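Local coordinates for isoaspartyl dipeptidase (PDB 7CDH), which probably hydrolyses isoaspartyl (beta-aspartyl) dipeptides at a two-zinc centre, as a protein-repair metallopeptidase of the M38 amidohydrolase group, at residues 128-133 / 161-166; 154-159 / 222-227; 84-89 / 373-378. All blocks are in the same frame, centred on the assembly; numbering follows the deposited sequence.

Contact 1 of 3, residues 128-133 / 161-166; sequences GSYRVP and DHRSSQ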
loop_
_atom_site.group_PDB
_atom_site.type_symbol
_atom_site.label_atom_id
_atom_site.label_comp_id
_atom_site.label_asym_id
_atom_site.label_seq_id
_atom_site.Cartn_x
_atom_site.Cartn_y
_atom_site.Cartn_z
ATOM N N GLY A 128 9.022 -3.586 -18.585
ATOM C CA GLY A 128 9.539 -4.874 -18.072
ATOM C C GLY A 128 11.039 -5.004 -18.225
ATOM O O GLY A 128 11.706 -4.009 -18.572
ATOM N N SER A 129 11.538 -6.225 -18.000
ATOM C CA SER A 129 12.957 -6.656 -18.050
ATOM C C SER A 129 12.932 -8.191 -18.087
ATOM O O SER A 129 11.823 -8.749 -18.306
ATOM C CB SER A 129 13.749 -6.124 -16.846
ATOM O OG SER A 129 13.338 -6.735 -15.595
ATOM N N TYR A 130 14.068 -8.853 -17.843
ATOM C CA TYR A 130 14.160 -10.328 -17.842
ATOM C C TYR A 130 13.110 -10.904 -16.901
ATOM O O TYR A 130 12.463 -11.876 -17.250
ATOM C CB TYR A 130 15.512 -10.838 -17.355
ATOM C CG TYR A 130 16.575 -11.087 -18.395
ATOM C CD1 TYR A 130 16.700 -10.327 -19.552
ATOM C CD2 TYR A 130 17.526 -12.079 -18.168
ATOM C CE1 TYR A 130 17.722 -10.554 -20.468
ATOM C CE2 TYR A 130 18.531 -12.340 -19.088
ATOM C CZ TYR A 130 18.641 -11.566 -20.230
ATOM O OH TYR A 130 19.683 -11.840 -21.085
ATOM N N ARG A 131 13.004 -10.342 -15.701
ATOM C CA ARG A 131 12.308 -11.004 -14.584
ATOM C C ARG A 131 10.796 -10.942 -14.775
ATOM O O ARG A 131 10.270 -9.915 -15.170
ATOM C CB ARG A 131 12.662 -10.334 -13.270
ATOM C CG ARG A 131 11.973 -10.982 -12.084
ATOM C CD ARG A 131 12.679 -10.549 -10.835
ATOM N NE ARG A 131 12.124 -11.203 -9.679
ATOM C CZ ARG A 131 11.026 -10.829 -9.048
ATOM N NH1 ARG A 131 10.327 -9.780 -9.464
ATOM N NH2 ARG A 131 10.638 -11.541 -8.002
ATOM N N VAL A 132 10.140 -12.041 -14.457
ATOM C CA VAL A 132 8.669 -12.133 -14.258
ATOM C C VAL A 132 8.438 -12.241 -12.753
ATOM O O VAL A 132 9.127 -13.041 -12.110
ATOM C CB VAL A 132 8.148 -13.358 -15.028
ATOM C CG1 VAL A 132 6.751 -13.730 -14.592
ATOM C CG2 VAL A 132 8.236 -13.127 -16.529
ATOM N N PRO A 133 7.543 -11.446 -12.109
ATOM C CA PRO A 133 6.674 -10.461 -12.750
ATOM C C PRO A 133 7.416 -9.188 -13.161
ATOM O O PRO A 133 8.338 -8.756 -12.475
ATOM C CB PRO A 133 5.665 -10.071 -11.631
ATOM C CG PRO A 133 6.403 -10.266 -10.354
ATOM C CD PRO A 133 7.379 -11.404 -10.634
ATOM N N ASP A 161 16.452 -20.161 -19.691
ATOM C CA ASP A 161 17.715 -19.440 -19.375
ATOM C C ASP A 161 17.977 -19.493 -17.867
ATOM O O ASP A 161 17.024 -19.387 -17.090
ATOM C CB ASP A 161 17.670 -17.974 -19.809
ATOM C CG ASP A 161 19.035 -17.325 -19.832
ATOM O OD1 ASP A 161 19.477 -16.828 -18.770
ATOM O OD2 ASP A 161 19.666 -17.375 -20.903
ATOM N N HIS A 162 19.242 -19.605 -17.487
ATOM C CA HIS A 162 19.688 -19.698 -16.082
ATOM C C HIS A 162 19.493 -18.344 -15.356
ATOM O O HIS A 162 19.475 -18.370 -14.144
ATOM C CB HIS A 162 21.111 -20.277 -16.038
ATOM C CG HIS A 162 22.161 -19.396 -16.623
ATOM N ND1 HIS A 162 22.573 -19.505 -17.930
ATOM C CD2 HIS A 162 22.905 -18.417 -16.091
ATOM C CE1 HIS A 162 23.528 -18.633 -18.173
ATOM N NE2 HIS A 162 23.736 -17.961 -17.068
ATOM N N ARG A 163 19.272 -17.231 -16.056
ATOM C CA ARG A 163 19.005 -15.893 -15.459
ATOM C C ARG A 163 17.501 -15.565 -15.442
ATOM O O ARG A 163 17.115 -14.429 -14.999
ATOM C CB ARG A 163 19.773 -14.808 -16.210
ATOM C CG ARG A 163 21.291 -14.951 -16.147
ATOM C CD ARG A 163 21.914 -14.242 -17.341
ATOM N NE ARG A 163 21.740 -15.043 -18.553
ATOM C CZ ARG A 163 22.165 -14.713 -19.773
ATOM N NH1 ARG A 163 22.785 -13.564 -19.986
ATOM N NH2 ARG A 163 21.960 -15.547 -20.778
ATOM N N SER A 164 16.651 -16.505 -15.855
ATOM C CA SER A 164 15.186 -16.290 -15.880
ATOM C C SER A 164 14.666 -16.281 -14.434
ATOM O O SER A 164 15.403 -16.678 -13.515
ATOM C CB SER A 164 14.500 -17.328 -16.715
ATOM O OG SER A 164 14.235 -18.478 -15.946
ATOM N N SER A 165 13.439 -15.850 -14.216
ATOM C CA SER A 165 12.822 -15.964 -12.882
ATOM C C SER A 165 11.969 -17.225 -12.866
ATOM O O SER A 165 11.108 -17.333 -12.021
ATOM C CB SER A 165 12.051 -14.752 -12.575
ATOM O OG SER A 165 10.906 -14.651 -13.401
ATOM N N GLN A 166 12.228 -18.144 -13.792
ATOM C CA GLN A 166 11.513 -19.438 -13.933
ATOM C C GLN A 166 10.010 -19.167 -14.015
ATOM O O GLN A 166 9.224 -19.685 -13.240
ATOM C CB GLN A 166 11.918 -20.393 -12.809
ATOM C CG GLN A 166 13.407 -20.734 -12.759
ATOM C CD GLN A 166 13.917 -21.448 -14.002
ATOM O OE1 GLN A 166 13.200 -22.227 -14.634
ATOM N NE2 GLN A 166 15.163 -21.158 -14.381
HETATM O O HOH W 1 12.163 -14.549 -16.568
#
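The carbonyl of Val-132, part of the cis peptide bond to Pro-133, is gripped by Ser-165: OG donates to Val-132 O at 2.7 Å, in the carbonyl plane and on a lone pair. Placed between its backbone N and carbonyl carbon (chi1 69°), OG also comes within 3.5 Å of Val-132 CB, while Ser-165 CB rests 3.8 Å from Arg-131 CG. A water ties the backbones together, donating to Tyr-130 O at 2.8 Å and accepting from Ser-165 N. The extended Arg-131 chain runs on to a salt bridge with Asp-178 of the second subunit. Tyr-130 OH lies over one face of the Arg-163 guanidinium, 3.7 Å from NH1, with ring and guanidinium planes 71° apart. Asp-161 holds that guanidinium side-on, OD1 taking NE and OD2 taking NH2, each on its syn lone pair, while NH1 has a second anion, Glu-70. OD1 also closes an Asx turn onto Arg-163 N, and OD2 is hydrogen-bonded to the zinc ligand His-195. The Tyr-130 side chain comes within about 3 Å of a zinc, placing these loops, after strands 122-127 and 151-159, at the active-site rim of an amidohydrolase TIM barrel.

Contact 2 of 3, residues 154-159 / 222-227; sequences VGEIAI and PTHMSR. With ZN (zinc ion), chain K; ZN (zinc ion), chain L.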
loop_
_atom_site.group_PDB
_atom_site.type_symbol
_atom_site.label_atom_id
_atom_site.label_comp_id
_atom_site.label_asym_id
_atom_site.label_seq_id
_atom_site.Cartn_x
_atom_site.Cartn_y
_atom_site.Cartn_z
ATOM N N VAL A 154 6.569 -5.387 -23.965
ATOM C CA VAL A 154 7.238 -5.842 -22.731
ATOM C C VAL A 154 8.384 -6.735 -23.164
ATOM O O VAL A 154 8.237 -7.440 -24.147
ATOM C CB VAL A 154 6.280 -6.587 -21.800
ATOM C CG1 VAL A 154 5.769 -7.870 -22.446
ATOM C CG2 VAL A 154 6.935 -6.865 -20.441
ATOM N N GLY A 155 9.507 -6.638 -22.481
ATOM C CA GLY A 155 10.735 -7.323 -22.876
ATOM C C GLY A 155 11.923 -6.776 -22.106
ATOM O O GLY A 155 11.802 -5.730 -21.481
ATOM N N GLU A 156 13.039 -7.518 -22.151
ATOM C CA GLU A 156 13.030 -8.828 -22.776
ATOM C C GLU A 156 12.809 -9.885 -21.681
ATOM O O GLU A 156 13.654 -10.022 -20.808
ATOM C CB GLU A 156 14.282 -9.061 -23.626
ATOM C CG GLU A 156 15.565 -8.634 -22.978
ATOM C CD GLU A 156 16.872 -9.100 -23.606
ATOM O OE1 GLU A 156 16.931 -10.178 -24.295
ATOM O OE2 GLU A 156 17.845 -8.325 -23.447
ATOM N N ILE A 157 11.692 -10.597 -21.727
ATOM C CA ILE A 157 11.312 -11.645 -20.743
ATOM C C ILE A 157 12.172 -12.874 -21.010
ATOM O O ILE A 157 12.185 -13.340 -22.131
ATOM C CB ILE A 157 9.818 -11.942 -20.879
ATOM C CG1 ILE A 157 9.010 -10.698 -20.515
ATOM C CG2 ILE A 157 9.425 -13.148 -20.060
ATOM C CD1 ILE A 157 7.532 -10.903 -20.683
ATOM N N ALA A 158 12.909 -13.342 -20.022
ATOM C CA ALA A 158 13.796 -14.507 -20.161
ATOM C C ALA A 158 12.968 -15.772 -19.989
ATOM O O ALA A 158 12.209 -15.873 -19.015
ATOM C CB ALA A 158 14.930 -14.457 -19.167
ATOM N N ILE A 159 13.161 -16.704 -20.912
ATOM C CA ILE A 159 12.667 -18.110 -20.838
ATOM C C ILE A 159 13.844 -19.006 -21.198
ATOM O O ILE A 159 14.731 -18.551 -21.934
ATOM C CB ILE A 159 11.482 -18.295 -21.798
ATOM C CG1 ILE A 159 11.849 -17.807 -23.208
ATOM C CG2 ILE A 159 10.260 -17.570 -21.253
ATOM C CD1 ILE A 159 10.928 -18.282 -24.289
ATOM N N PRO A 222 10.558 -13.858 -30.278
ATOM C CA PRO A 222 11.736 -14.389 -29.590
ATOM C C PRO A 222 13.039 -13.876 -30.212
ATOM O O PRO A 222 13.039 -13.717 -31.382
ATOM C CB PRO A 222 11.596 -15.892 -29.803
ATOM C CG PRO A 222 10.908 -16.004 -31.142
ATOM C CD PRO A 222 9.897 -14.869 -31.115
ATOM N N THR A 223 14.106 -13.683 -29.431
ATOM C CA THR A 223 15.448 -13.300 -29.946
ATOM C C THR A 223 16.462 -14.387 -29.553
ATOM O O THR A 223 16.054 -15.357 -28.893
ATOM C CB THR A 223 15.819 -11.869 -29.519
ATOM O OG1 THR A 223 17.054 -11.524 -30.160
ATOM C CG2 THR A 223 15.948 -11.701 -28.021
ATOM N N HIS A 224 17.728 -14.225 -29.957
ATOM C CA HIS A 224 18.823 -15.218 -29.785
ATOM C C HIS A 224 18.452 -16.520 -30.484
ATOM O O HIS A 224 18.856 -17.556 -30.048
ATOM C CB HIS A 224 19.147 -15.465 -28.303
ATOM C CG HIS A 224 19.304 -14.174 -27.591
ATOM N ND1 HIS A 224 20.124 -13.184 -28.084
ATOM C CD2 HIS A 224 18.684 -13.669 -26.511
ATOM C CE1 HIS A 224 20.011 -12.115 -27.335
ATOM N NE2 HIS A 224 19.142 -12.392 -26.367
ATOM N N MET A 225 17.681 -16.436 -31.542
ATOM C CA MET A 225 17.136 -17.625 -32.234
ATOM C C MET A 225 18.166 -18.256 -33.188
ATOM O O MET A 225 17.864 -19.320 -33.658
ATOM C CB MET A 225 15.854 -17.227 -32.955
ATOM C CG MET A 225 14.756 -16.963 -31.944
ATOM S SD MET A 225 14.427 -18.368 -30.847
ATOM C CE MET A 225 13.728 -19.535 -32.014
ATOM N N SER A 226 19.377 -17.705 -33.332
ATOM C CA SER A 226 20.525 -18.394 -33.984
ATOM C C SER A 226 21.511 -18.936 -32.945
ATOM O O SER A 226 22.559 -19.363 -33.326
ATOM C CB SER A 226 21.218 -17.515 -35.009
ATOM O OG SER A 226 21.786 -16.345 -34.434
ATOM N N ARG A 227 21.166 -18.966 -31.666
ATOM C CA ARG A 227 22.066 -19.439 -30.579
ATOM C C ARG A 227 22.545 -20.866 -30.904
ATOM O O ARG A 227 23.691 -21.192 -30.613
ATOM C CB ARG A 227 21.296 -19.294 -29.265
ATOM C CG ARG A 227 21.909 -19.973 -28.053
ATOM C CD ARG A 227 20.946 -20.018 -26.870
ATOM N NE ARG A 227 20.506 -18.703 -26.443
ATOM C CZ ARG A 227 21.268 -17.825 -25.791
ATOM N NH1 ARG A 227 20.784 -16.635 -25.455
ATOM N NH2 ARG A 227 22.520 -18.124 -25.503
HETATM ZN ZN ZN K . 18.854 -11.338 -24.310
HETATM ZN ZN ZN L . 19.400 -8.201 -24.769
#
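Glu-156 reaches across from strand 151-159 with its carboxylate split between two zinc ions: OE1 lies 2.2 Å from the zinc that His-224 also binds, OE2 2.0 Å from the other. Its CG sits between the backbone N and the carbonyl carbon (chi1 44°), and the chain beyond is extended, which carries the carboxylate from the strand to the metals. His-224 NE2 binds the shared zinc at 2.3 Å, so the metal joins two groups that do not bond directly; Glu-156 OE1 stands 3.8 Å from NE2, near the ring plane. This is the binuclear centre of an amidohydrolase TIM barrel, with glutamate bridging the metals where many relatives use a carboxylated lysine. His-195 also binds the shared zinc, while His-61, His-63 and Asp-285 bind its neighbour. The other ring nitrogen of His-224, ND1, is hydrogen-bonded to Thr-248 OG1, which probably helps fix the rotation of the imidazole. Thr-223 adds its methyl: CG2 comes 4.1 Å from Glu-156 OE1 and also lies over one face of the His-224 ring, toward the rim. Its hydroxyl is hydrogen-bonded to Asp-246 OD2.

Contact 3 of 3, residues 84-89 / 373-378; sequences DCIRSG and FLMKDG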
loop_
_atom_site.group_PDB
_atom_site.type_symbol
_atom_site.label_atom_id
_atom_site.label_comp_id
_atom_site.label_asym_id
_atom_site.label_seq_id
_atom_site.Cartn_x
_atom_site.Cartn_y
_atom_site.Cartn_z
ATOM N N ASP A 84 27.808 6.317 -32.078
ATOM C CA ASP A 84 27.943 4.880 -32.462
ATOM C C ASP A 84 26.870 4.524 -33.500
ATOM O O ASP A 84 27.162 3.782 -34.469
ATOM C CB ASP A 84 27.641 3.916 -31.314
ATOM C CG ASP A 84 28.815 3.265 -30.607
ATOM O OD1 ASP A 84 29.791 3.985 -30.277
ATOM O OD2 ASP A 84 28.703 2.032 -30.324
ATOM N N CYS A 85 25.639 4.965 -33.226
ATOM C CA CYS A 85 24.443 4.722 -34.064
ATOM C C CYS A 85 24.674 5.306 -35.458
ATOM O O CYS A 85 24.548 4.565 -36.438
ATOM C CB CYS A 85 23.206 5.348 -33.430
ATOM S SG CYS A 85 22.649 4.421 -31.984
ATOM N N ILE A 86 24.993 6.592 -35.502
ATOM C CA ILE A 86 25.143 7.378 -36.749
ATOM C C ILE A 86 26.165 6.676 -37.655
ATOM O O ILE A 86 25.847 6.395 -38.825
ATOM C CB ILE A 86 25.500 8.836 -36.405
ATOM C CG1 ILE A 86 24.394 9.486 -35.563
ATOM C CG2 ILE A 86 25.767 9.644 -37.668
ATOM C CD1 ILE A 86 24.730 10.869 -35.026
ATOM N N ARG A 87 27.343 6.331 -37.142
ATOM C CA ARG A 87 28.424 5.797 -38.011
ATOM C C ARG A 87 28.213 4.287 -38.228
ATOM O O ARG A 87 29.038 3.674 -38.927
ATOM C CB ARG A 87 29.797 6.214 -37.468
ATOM C CG ARG A 87 30.522 5.195 -36.602
ATOM C CD ARG A 87 31.825 5.735 -36.014
ATOM N NE ARG A 87 32.241 7.003 -36.619
ATOM C CZ ARG A 87 32.337 8.173 -35.988
ATOM N NH1 ARG A 87 32.720 9.246 -36.663
ATOM N NH2 ARG A 87 32.076 8.273 -34.694
ATOM N N SER A 88 27.142 3.700 -37.689
ATOM C CA SER A 88 26.763 2.292 -37.965
ATOM C C SER A 88 25.458 2.213 -38.788
ATOM O O SER A 88 24.981 1.093 -39.000
ATOM C CB SER A 88 26.695 1.525 -36.670
ATOM O OG SER A 88 27.997 1.388 -36.092
ATOM N N GLY A 89 24.894 3.352 -39.218
ATOM C CA GLY A 89 23.717 3.411 -40.100
ATOM C C GLY A 89 22.393 3.125 -39.408
ATOM O O GLY A 89 21.385 3.050 -40.106
ATOM N N PHE A 373 20.601 15.629 -41.745
ATOM C CA PHE A 373 21.893 14.915 -41.885
ATOM C C PHE A 373 22.487 14.772 -40.493
ATOM O O PHE A 373 22.854 15.782 -39.904
ATOM C CB PHE A 373 22.854 15.668 -42.811
ATOM C CG PHE A 373 22.546 15.498 -44.275
ATOM C CD1 PHE A 373 23.094 14.449 -44.986
ATOM C CD2 PHE A 373 21.691 16.364 -44.928
ATOM C CE1 PHE A 373 22.794 14.264 -46.321
ATOM C CE2 PHE A 373 21.390 16.177 -46.264
ATOM C CZ PHE A 373 21.932 15.118 -46.951
ATOM N N LEU A 374 22.524 13.558 -39.977
ATOM C CA LEU A 374 23.305 13.210 -38.765
ATOM C C LEU A 374 24.762 13.065 -39.184
ATOM O O LEU A 374 25.640 13.354 -38.364
ATOM C CB LEU A 374 22.774 11.903 -38.165
ATOM C CG LEU A 374 21.271 11.884 -37.864
ATOM C CD1 LEU A 374 20.895 10.598 -37.138
ATOM C CD2 LEU A 374 20.857 13.109 -37.036
ATOM N N MET A 375 24.990 12.590 -40.409
ATOM C CA MET A 375 26.343 12.432 -41.001
ATOM C C MET A 375 26.286 12.738 -42.505
ATOM O O MET A 375 25.351 12.259 -43.202
ATOM C CB MET A 375 26.905 11.028 -40.777
ATOM C CG MET A 375 28.384 10.977 -41.071
ATOM S SD MET A 375 29.180 9.422 -40.621
ATOM C CE MET A 375 28.231 8.277 -41.610
ATOM N N LYS A 376 27.209 13.589 -42.956
ATOM C CA LYS A 376 27.369 14.045 -44.358
ATOM C C LYS A 376 28.831 13.834 -44.737
ATOM O O LYS A 376 29.720 14.504 -44.131
ATOM C CB LYS A 376 26.944 15.502 -44.509
ATOM C CG LYS A 376 26.590 15.889 -45.936
ATOM C CD LYS A 376 26.394 17.365 -46.166
ATOM C CE LYS A 376 24.941 17.773 -46.124
ATOM N NZ LYS A 376 24.804 19.238 -45.948
ATOM N N ASP A 377 29.067 12.858 -45.617
ATOM C CA ASP A 377 30.391 12.593 -46.232
ATOM C C ASP A 377 31.414 12.393 -45.117
ATOM O O ASP A 377 32.413 13.133 -45.101
ATOM C CB ASP A 377 30.774 13.733 -47.186
ATOM C CG ASP A 377 29.856 13.823 -48.393
ATOM O OD1 ASP A 377 29.614 12.765 -49.017
ATOM O OD2 ASP A 377 29.349 14.936 -48.671
ATOM N N GLY A 378 31.132 11.465 -44.199
ATOM C CA GLY A 378 31.976 11.115 -43.034
ATOM C C GLY A 378 31.997 12.163 -41.922
ATOM O O GLY A 378 32.685 11.920 -40.946
#
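Ile-86 lays its branched side chain over Leu-374 and Met-375, with CG2 3.6 Å from Met-375 CB and 3.8 Å from Leu-374 CB. The contact sets the end of helix 82-86 against a classic beta bulge, in which Leu-374 and Met-375 both face Val-367 of the adjoining strand 364-369. It thus joins a helix of the amidohydrolase barrel to the late strands of the chain, probably part of the small beta domain usual in this family.

With CG2 anti to the backbone N and CG1 beside it (chi1 -61°), both branches of Ile-86 are turned to the bulge. CD1 lies 3.8 Å from Leu-374 CB, and CG1 lies 4.0 Å from Leu-374 CD1, the two side chains crossing at about a right angle. Trimming Ile-86 to an alanine would probably strip Leu-374 CB and Met-375 CB of their apolar cover and open a gap between helix end and bulge. Met-380 of strand 379-380 packs on the same isoleucine.

Met-375 starts out extended, then bends at its thioether (chi3 59°), bringing the terminal CE 4.1 Å from Ile-86 O and 4.4 Å from Arg-87 CA. Its methyl therefore rests against the backbone where the helix ends. On the strand itself, the Lys-376 chain passes over the centre of the Phe-373 ring, CE standing 3.6 Å above the plane, before NZ makes a salt bridge with Glu-44.

The helix closes in a Schellman motif: Gly-89, at positive phi, is the last residue of a type I turn that begins at Ile-86, and its N bonds back to Ile-86 O. One residue earlier, Ser-88 OG donates to Asp-84 O at 3.0 Å, nearly in line with that carbonyl (C=O...donor angle 162°).

Contact 2 is core, all three of its touching residues being buried: metal coordination between strand 151-159 and the end of strand 220-223. Contact 1 is peripheral, polar and partly water-mediated, between loops that also meet a second subunit and include partly exposed arginines. Contact 3 is apolar packing of a helix end on a strand, buried but for exposed Arg-87 at its margin. Contacts 1 and 2 adjoin, with centres 11 Å apart: Tyr-130 O probably accepts a hydrogen bond from Ala-158 N, and Val-132 packs on Ile-157, so the loop 128-133 leans on the strand that carries Glu-156. Contact 3 lies across the chain's centre, about 29 Å from contact 2 between centres, yet both involve strands of the same large sheet.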